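PDB 1YPX: putative vitamin-B12 independent methionine synthase family protein from Listeria monocytogenes, which probably acts as a zinc-dependent methyltransferase of the cobalamin-independent methionine synthase family, transferring a methyl group from a folate to homocysteine. Local coordinates for residues Arg39-Val50 against Ser60-Arg68; Trp71-Leu79 against Gln135-Leu143. All blocks are in the same frame, centred on the assembly; numbering follows the deposited sequence.

Contact 1: Arg39-Val50 against Ser60-Arg68; sequences RKIENTEIKYIV and SITDGEFRR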
# COMPACT_ATOMS: atom_id res chain seq x y z
N ARG A 39 10.08 9.73 18.98
CA ARG A 39 10.63 9.49 17.66
C ARG A 39 11.91 8.68 17.67
O ARG A 39 12.13 7.83 16.80
CB ARG A 39 10.87 10.81 16.93
CG ARG A 39 11.28 10.58 15.50
CD ARG A 39 11.15 11.82 14.65
NE ARG A 39 11.48 11.50 13.27
CZ ARG A 39 10.60 11.13 12.35
NH1 ARG A 39 11.01 10.86 11.12
NH2 ARG A 39 9.31 11.08 12.64
N LYS A 40 12.77 8.94 18.65
CA LYS A 40 14.03 8.23 18.77
C LYS A 40 13.79 6.73 18.85
O LYS A 40 14.31 5.97 18.04
CB LYS A 40 14.79 8.71 20.02
CG LYS A 40 15.69 9.94 19.79
CD LYS A 40 16.85 9.60 18.86
CE LYS A 40 17.77 10.79 18.62
NZ LYS A 40 18.79 10.54 17.55
N ILE A 41 12.99 6.30 19.82
CA ILE A 41 12.72 4.88 19.95
C ILE A 41 12.22 4.32 18.61
O ILE A 41 12.71 3.30 18.13
CB ILE A 41 11.68 4.61 21.05
CG1 ILE A 41 12.15 5.20 22.37
CG2 ILE A 41 11.48 3.10 21.21
CD1 ILE A 41 11.02 5.52 23.34
N GLU A 42 11.23 5.00 18.03
CA GLU A 42 10.69 4.59 16.74
C GLU A 42 11.85 4.37 15.78
O GLU A 42 11.89 3.39 15.05
CB GLU A 42 9.77 5.66 16.15
CG GLU A 42 8.52 5.99 16.95
CD GLU A 42 7.55 6.84 16.14
OE1 GLU A 42 8.01 7.78 15.45
OE2 GLU A 42 6.32 6.57 16.19
N ASN A 43 12.80 5.30 15.81
CA ASN A 43 13.97 5.23 14.96
C ASN A 43 14.79 3.97 15.18
O ASN A 43 15.30 3.37 14.23
CB ASN A 43 14.85 6.47 15.18
CG ASN A 43 14.40 7.64 14.34
OD1 ASN A 43 15.12 8.62 14.18
ND2 ASN A 43 13.20 7.54 13.79
N THR A 44 14.90 3.58 16.45
CA THR A 44 15.64 2.39 16.86
C THR A 44 14.84 1.17 16.41
O THR A 44 15.38 0.24 15.80
CB THR A 44 15.78 2.36 18.40
OG1 THR A 44 16.37 3.58 18.84
CG2 THR A 44 16.65 1.18 18.85
N GLU A 45 13.55 1.18 16.72
CA GLU A 45 12.69 0.07 16.36
C GLU A 45 12.64 -0.15 14.86
O GLU A 45 12.84 -1.28 14.40
CB GLU A 45 11.28 0.31 16.90
CG GLU A 45 11.24 0.26 18.42
CD GLU A 45 12.02 -0.92 18.98
OE1 GLU A 45 11.54 -2.07 18.83
OE2 GLU A 45 13.11 -0.70 19.56
N ILE A 46 12.38 0.91 14.10
CA ILE A 46 12.32 0.82 12.65
C ILE A 46 13.62 0.19 12.16
O ILE A 46 13.61 -0.78 11.41
CB ILE A 46 12.11 2.22 11.99
CG1 ILE A 46 10.72 2.75 12.34
CG2 ILE A 46 12.24 2.15 10.48
CD1 ILE A 46 10.36 4.05 11.66
N LYS A 47 14.75 0.74 12.62
CA LYS A 47 16.05 0.20 12.22
C LYS A 47 16.12 -1.31 12.45
O LYS A 47 16.63 -2.06 11.61
CB LYS A 47 17.19 0.89 13.00
CG LYS A 47 17.64 2.22 12.41
CD LYS A 47 19.05 2.57 12.83
CE LYS A 47 19.51 3.91 12.26
NZ LYS A 47 18.82 5.07 12.89
N TYR A 48 15.59 -1.75 13.58
CA TYR A 48 15.58 -3.17 13.89
C TYR A 48 14.78 -3.98 12.86
O TYR A 48 15.23 -5.05 12.43
CB TYR A 48 15.05 -3.39 15.31
CG TYR A 48 14.77 -4.83 15.62
CD1 TYR A 48 13.46 -5.30 15.67
CD2 TYR A 48 15.81 -5.75 15.78
CE1 TYR A 48 13.18 -6.64 15.86
CE2 TYR A 48 15.54 -7.10 15.97
CZ TYR A 48 14.22 -7.54 16.01
OH TYR A 48 13.93 -8.87 16.18
N ILE A 49 13.61 -3.48 12.46
CA ILE A 49 12.79 -4.20 11.47
C ILE A 49 13.37 -4.08 10.05
O ILE A 49 13.10 -4.93 9.19
CB ILE A 49 11.28 -3.71 11.45
CG1 ILE A 49 11.18 -2.27 10.94
CG2 ILE A 49 10.67 -3.83 12.85
CD1 ILE A 49 9.75 -1.78 10.75
N VAL A 50 14.15 -3.03 9.81
CA VAL A 50 14.77 -2.83 8.50
C VAL A 50 15.73 -3.99 8.24
O VAL A 50 15.69 -4.62 7.19
CB VAL A 50 15.57 -1.51 8.43
CG1 VAL A 50 16.40 -1.47 7.14
CG2 VAL A 50 14.63 -0.33 8.47
N SER A 60 12.39 -5.41 -1.02
CA SER A 60 11.71 -4.17 -0.70
C SER A 60 11.61 -4.10 0.82
O SER A 60 11.25 -5.09 1.47
CB SER A 60 10.31 -4.13 -1.32
OG SER A 60 9.42 -4.95 -0.60
N ILE A 61 11.96 -2.94 1.38
CA ILE A 61 11.94 -2.73 2.83
C ILE A 61 11.07 -1.52 3.21
O ILE A 61 11.11 -0.48 2.55
CB ILE A 61 13.42 -2.55 3.39
CG1 ILE A 61 14.16 -3.90 3.46
CG2 ILE A 61 13.40 -2.01 4.79
CD1 ILE A 61 14.54 -4.56 2.12
N THR A 62 10.28 -1.67 4.28
CA THR A 62 9.39 -0.60 4.75
C THR A 62 9.74 -0.19 6.18
O THR A 62 10.71 -0.66 6.75
CB THR A 62 7.89 -1.03 4.75
OG1 THR A 62 7.71 -2.11 5.69
CG2 THR A 62 7.46 -1.49 3.36
N ASP A 63 8.94 0.70 6.76
CA ASP A 63 9.21 1.08 8.12
C ASP A 63 8.12 0.45 8.99
O ASP A 63 7.90 0.85 10.14
CB ASP A 63 9.30 2.62 8.27
CG ASP A 63 7.95 3.32 8.21
OD1 ASP A 63 6.90 2.66 8.01
OD2 ASP A 63 7.95 4.56 8.36
N GLY A 64 7.46 -0.54 8.41
CA GLY A 64 6.39 -1.28 9.08
C GLY A 64 5.24 -0.43 9.56
O GLY A 64 4.42 -0.88 10.37
N GLU A 65 5.19 0.81 9.06
CA GLU A 65 4.15 1.77 9.43
C GLU A 65 4.12 1.99 10.92
O GLU A 65 3.10 2.37 11.49
CB GLU A 65 2.79 1.32 8.91
CG GLU A 65 2.69 1.48 7.39
CD GLU A 65 1.42 0.91 6.80
OE1 GLU A 65 0.31 1.22 7.31
OE2 GLU A 65 1.53 0.17 5.79
N PHE A 66 5.29 1.78 11.53
CA PHE A 66 5.50 1.92 12.97
C PHE A 66 5.15 3.28 13.56
O PHE A 66 4.75 3.37 14.71
CB PHE A 66 6.96 1.59 13.29
CG PHE A 66 7.22 0.12 13.48
CD1 PHE A 66 6.48 -0.82 12.78
CD2 PHE A 66 8.18 -0.32 14.39
CE1 PHE A 66 6.69 -2.18 12.97
CE2 PHE A 66 8.39 -1.67 14.60
CZ PHE A 66 7.65 -2.61 13.89
N ARG A 67 5.31 4.35 12.77
CA ARG A 67 5.01 5.68 13.27
C ARG A 67 3.52 5.93 13.11
O ARG A 67 3.02 6.99 13.50
CB ARG A 67 5.78 6.74 12.49
CG ARG A 67 7.28 6.59 12.47
CD ARG A 67 7.87 7.63 11.53
NE ARG A 67 9.26 7.37 11.18
CZ ARG A 67 10.27 7.44 12.04
NH1 ARG A 67 11.51 7.18 11.63
NH2 ARG A 67 10.05 7.78 13.31
N ARG A 68 2.83 4.96 12.54
CA ARG A 68 1.39 5.05 12.30
C ARG A 68 1.06 6.21 11.40
O ARG A 68 1.03 7.36 11.85
CB ARG A 68 0.63 5.22 13.62
CG ARG A 68 0.75 4.05 14.56
CD ARG A 68 -0.39 4.08 15.56
NE ARG A 68 -1.67 3.88 14.87
CZ ARG A 68 -2.43 4.86 14.38
NH1 ARG A 68 -3.56 4.56 13.76
NH2 ARG A 68 -2.06 6.13 14.53

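Contact 2: Trp71-Leu79 against Gln135-Leu143; sequences WHFDFLENL and QTIPSPAML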
# COMPACT_ATOMS: atom_id res chain seq x y z
N TRP A 71 0.22 5.27 8.84
CA TRP A 71 0.28 5.62 7.42
C TRP A 71 -1.10 5.69 6.75
O TRP A 71 -1.36 4.95 5.80
CB TRP A 71 1.15 4.60 6.66
CG TRP A 71 2.62 4.90 6.68
CD1 TRP A 71 3.55 4.48 5.76
CD2 TRP A 71 3.33 5.77 7.58
NE1 TRP A 71 4.78 5.04 6.02
CE2 TRP A 71 4.67 5.84 7.14
CE3 TRP A 71 2.96 6.50 8.73
CZ2 TRP A 71 5.64 6.61 7.79
CZ3 TRP A 71 3.93 7.27 9.37
CH2 TRP A 71 5.25 7.32 8.90
N HIS A 72 -1.97 6.57 7.22
CA HIS A 72 -3.29 6.68 6.61
C HIS A 72 -3.93 8.00 6.94
O HIS A 72 -3.81 8.96 6.19
CB HIS A 72 -4.21 5.54 7.08
CG HIS A 72 -5.66 5.77 6.76
ND1 HIS A 72 -6.10 6.12 5.51
CD2 HIS A 72 -6.77 5.67 7.54
CE1 HIS A 72 -7.42 6.23 5.52
NE2 HIS A 72 -7.85 5.97 6.74
N PHE A 73 -4.62 8.04 8.06
CA PHE A 73 -5.28 9.25 8.49
C PHE A 73 -4.21 10.26 8.91
O PHE A 73 -4.48 11.45 8.93
CB PHE A 73 -6.23 8.94 9.64
CG PHE A 73 -5.55 8.42 10.87
CD1 PHE A 73 -4.92 9.30 11.77
CD2 PHE A 73 -5.54 7.06 11.16
CE1 PHE A 73 -4.31 8.83 12.92
CE2 PHE A 73 -4.93 6.58 12.30
CZ PHE A 73 -4.31 7.47 13.19
N ASP A 74 -3.02 9.77 9.26
CA ASP A 74 -1.90 10.64 9.64
C ASP A 74 -1.40 11.33 8.38
O ASP A 74 -0.97 12.49 8.40
CB ASP A 74 -0.73 9.84 10.24
CG ASP A 74 -0.88 9.62 11.74
OD1 ASP A 74 -0.80 10.61 12.52
OD2 ASP A 74 -1.06 8.45 12.14
N PHE A 75 -1.45 10.60 7.27
CA PHE A 75 -1.01 11.16 6.01
C PHE A 75 -2.03 12.18 5.54
O PHE A 75 -1.67 13.27 5.07
CB PHE A 75 -0.86 10.08 4.95
CG PHE A 75 -0.53 10.62 3.59
CD1 PHE A 75 -1.54 10.98 2.71
CD2 PHE A 75 0.79 10.85 3.22
CE1 PHE A 75 -1.25 11.56 1.47
CE2 PHE A 75 1.10 11.42 1.98
CZ PHE A 75 0.08 11.78 1.11
N LEU A 76 -3.30 11.84 5.67
CA LEU A 76 -4.37 12.73 5.22
C LEU A 76 -4.54 13.99 6.08
O LEU A 76 -4.59 15.11 5.55
CB LEU A 76 -5.69 11.96 5.16
CG LEU A 76 -5.74 10.86 4.10
CD1 LEU A 76 -6.94 9.95 4.37
CD2 LEU A 76 -5.82 11.48 2.70
N GLU A 77 -4.62 13.80 7.40
CA GLU A 77 -4.78 14.93 8.30
C GLU A 77 -3.61 15.91 8.18
O GLU A 77 -3.65 17.01 8.73
CB GLU A 77 -4.89 14.46 9.75
CG GLU A 77 -3.58 14.01 10.36
CD GLU A 77 -3.63 13.94 11.87
OE1 GLU A 77 -3.95 14.98 12.50
OE2 GLU A 77 -3.34 12.86 12.44
N ASN A 78 -2.57 15.50 7.46
CA ASN A 78 -1.41 16.36 7.26
C ASN A 78 -1.44 17.02 5.90
O ASN A 78 -0.43 17.49 5.40
CB ASN A 78 -0.11 15.57 7.42
CG ASN A 78 0.34 15.49 8.86
OD1 ASN A 78 0.30 14.43 9.46
ND2 ASN A 78 0.76 16.62 9.41
N LEU A 79 -2.60 17.03 5.29
CA LEU A 79 -2.77 17.68 4.01
C LEU A 79 -3.53 18.96 4.34
O LEU A 79 -4.45 18.94 5.17
CB LEU A 79 -3.59 16.80 3.07
CG LEU A 79 -2.92 15.53 2.53
CD1 LEU A 79 -3.96 14.66 1.83
CD2 LEU A 79 -1.78 15.91 1.56
N GLN A 135 7.44 2.88 0.25
CA GLN A 135 6.64 3.80 1.05
C GLN A 135 5.16 3.56 0.74
O GLN A 135 4.78 3.43 -0.42
CB GLN A 135 7.03 5.26 0.73
CG GLN A 135 6.12 6.35 1.31
CD GLN A 135 6.13 6.38 2.83
OE1 GLN A 135 7.10 6.79 3.45
NE2 GLN A 135 5.03 5.96 3.42
N THR A 136 4.32 3.49 1.77
CA THR A 136 2.89 3.27 1.57
C THR A 136 2.08 4.45 2.10
O THR A 136 2.35 4.96 3.19
CB THR A 136 2.38 1.99 2.35
OG1 THR A 136 2.41 2.24 3.77
CG2 THR A 136 3.27 0.78 2.06
N ILE A 137 1.11 4.90 1.32
CA ILE A 137 0.24 5.98 1.75
C ILE A 137 -1.14 5.55 1.29
O ILE A 137 -1.26 4.66 0.45
CB ILE A 137 0.58 7.36 1.10
CG1 ILE A 137 0.33 7.31 -0.41
CG2 ILE A 137 2.04 7.73 1.36
CD1 ILE A 137 0.64 8.61 -1.11
N PRO A 138 -2.20 6.13 1.88
CA PRO A 138 -3.54 5.73 1.43
C PRO A 138 -3.78 6.29 0.05
O PRO A 138 -3.14 7.26 -0.37
CB PRO A 138 -4.47 6.38 2.46
CG PRO A 138 -3.66 7.53 2.98
CD PRO A 138 -2.29 6.93 3.11
N SER A 139 -4.71 5.66 -0.64
CA SER A 139 -5.11 6.04 -1.97
C SER A 139 -5.88 7.36 -1.90
O SER A 139 -6.58 7.62 -0.94
CB SER A 139 -6.02 4.95 -2.54
OG SER A 139 -6.52 5.30 -3.81
N PRO A 140 -5.75 8.21 -2.91
CA PRO A 140 -6.50 9.47 -2.81
C PRO A 140 -8.01 9.24 -2.66
O PRO A 140 -8.70 10.04 -2.03
CB PRO A 140 -6.12 10.20 -4.10
CG PRO A 140 -5.88 9.10 -5.06
CD PRO A 140 -5.11 8.09 -4.23
N ALA A 141 -8.52 8.15 -3.22
CA ALA A 141 -9.94 7.84 -3.15
C ALA A 141 -10.34 7.48 -1.72
O ALA A 141 -11.52 7.34 -1.42
CB ALA A 141 -10.28 6.68 -4.09
N MSE A 142 -9.35 7.32 -0.86
CA MSE A 142 -9.61 6.98 0.53
C MSE A 142 -10.10 8.21 1.30
O MSE A 142 -10.81 8.09 2.30
CB MSE A 142 -8.35 6.41 1.18
CG MSE A 142 -8.11 4.94 0.86
SE MSE A 142 -9.10 3.73 2.04
CE MSE A 142 -10.89 3.93 1.35
N LEU A 143 -9.74 9.40 0.81
CA LEU A 143 -10.15 10.66 1.43
C LEU A 143 -11.57 10.98 1.01
O LEU A 143 -12.37 11.46 1.82
CB LEU A 143 -9.23 11.81 0.99
CG LEU A 143 -9.57 13.19 1.57
CD1 LEU A 143 -9.65 13.10 3.07
CD2 LEU A 143 -8.52 14.19 1.17

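Contact 1: Arg39-Val50 against Ser60-Arg68
Arg39 and Arg67 lay their guanidinium groups flat on each other, centres 3.7 Å apart and the planes 14° from parallel. The like charges are probably offset by acids: Asp119 forms a salt bridge with Arg39 NH1, and Glu42 binds Arg67 through OE1 and NH2 at 3.0 Å. In that salt bridge the oxygen lies near the guanidinium plane of Arg67, while the nitrogen comes to Glu42 from above the carboxylate plane, 39° out of it. With CG beside the backbone N (chi1 -57°) and the chain extended to NE, Arg67 reaches across the helix to both partners. Its other face takes the methyl CD1 of Ile46, 3.4 Å from CZ, and the guanidinium is thus sandwiched between a charged group and an aliphatic one.

This is the packing of an outer alpha helix, 35-56, on an edge strand, 60-61, of the parallel sheet of a TIM-barrel-like fold and on the loop that follows it; the two segments run antiparallel. The loop is shaped by a type I' turn from Asp63 to Phe66. Thr62 OG1 accepts from Gly64 N in an ST turn that runs into it, and also hydrogen-bonds Gly13 O; an Asx turn in which Asp63 OD1 accepts from Glu65 N braces it.

Apolar contacts fill the remainder. Ile49 CD1 sits over the centre of the Phe66 ring, 3.8 Å from its centroid, in a CH-pi contact, while Glu45 CB meets the ring's edge. Ile46 CG2 lies alongside Asp63 CB at 3.7 Å, and Val50 CG1 packs on Ile61 CG2 at 3.8 Å.

Contact 2: Trp71-Leu79 against Gln135-Leu143
Gln135 brings its side-chain amide up to the pyrrole part of the Trp71 indole, the two planes 35° apart; as modelled, both facing nitrogens are donors, and the pair is not a hydrogen bond. Thr136 follows, its hydroxyl at the edge of the same indole and in its plane, with OG1 3.2 Å from Trp71 CD1. At Ile137 the contact becomes fully apolar: CB stands over the centre of the Phe75 ring, 4.1 Å from its centroid and 11° off the normal, a CH-pi contact, and CG2 adds a touch on Phe75 CD2 at 3.8 Å. Phe75 swings its ring to this position with CG anti to the backbone N (chi1 175°).

Pro138 is the central wedge. CB abuts the edge of the His72 imidazole, 3.5 Å from ND1; CD packs under Phe75 CB; CG meets Leu76 CG at 4.1 Å. His72 is the N-cap of the short helix 73-76, so the proline lies against the start of that helix. Further on, selenomethionine Met142 lies obliquely to the His72 ring, and Leu143 CB rests on Leu76 CD2 at 3.8 Å.

Close by Thr136, though not in contact with it, His237, Cys239 and Cys334 turn their donor atoms to a common spot that might be the zinc site expected of the family. Strand 132-138 is hydrogen-bonded to strand 183-188, and helix 158-178 backs Gln135, Ile137 and Leu143; Phe116, at the start of helix 116-127, stacks on Trp71 and meets Phe75 edge-to-face.

Along the chain the two contacts come in series, neither nested nor crossing. Contact 1 closes first, a short turn-back in which helix 35-56 folds onto strand 60-61 and its following loop. The chain then passes through helix 73-76, makes two strands of a small mixed sheet, then helix 116-127, and returns as strand 132-138, where contact 2 closes this longer loop. Strands 60-61 and 132-138 are neighbours in the parallel barrel sheet, so both contacts tie peripheral parts to the same sheet. They also touch directly: Glu65 OE2 makes a probable, weak hydrogen bond to Thr136 OG1, Asp63 packs on Trp71, and Arg68 forms a weak ion pair with Asp74.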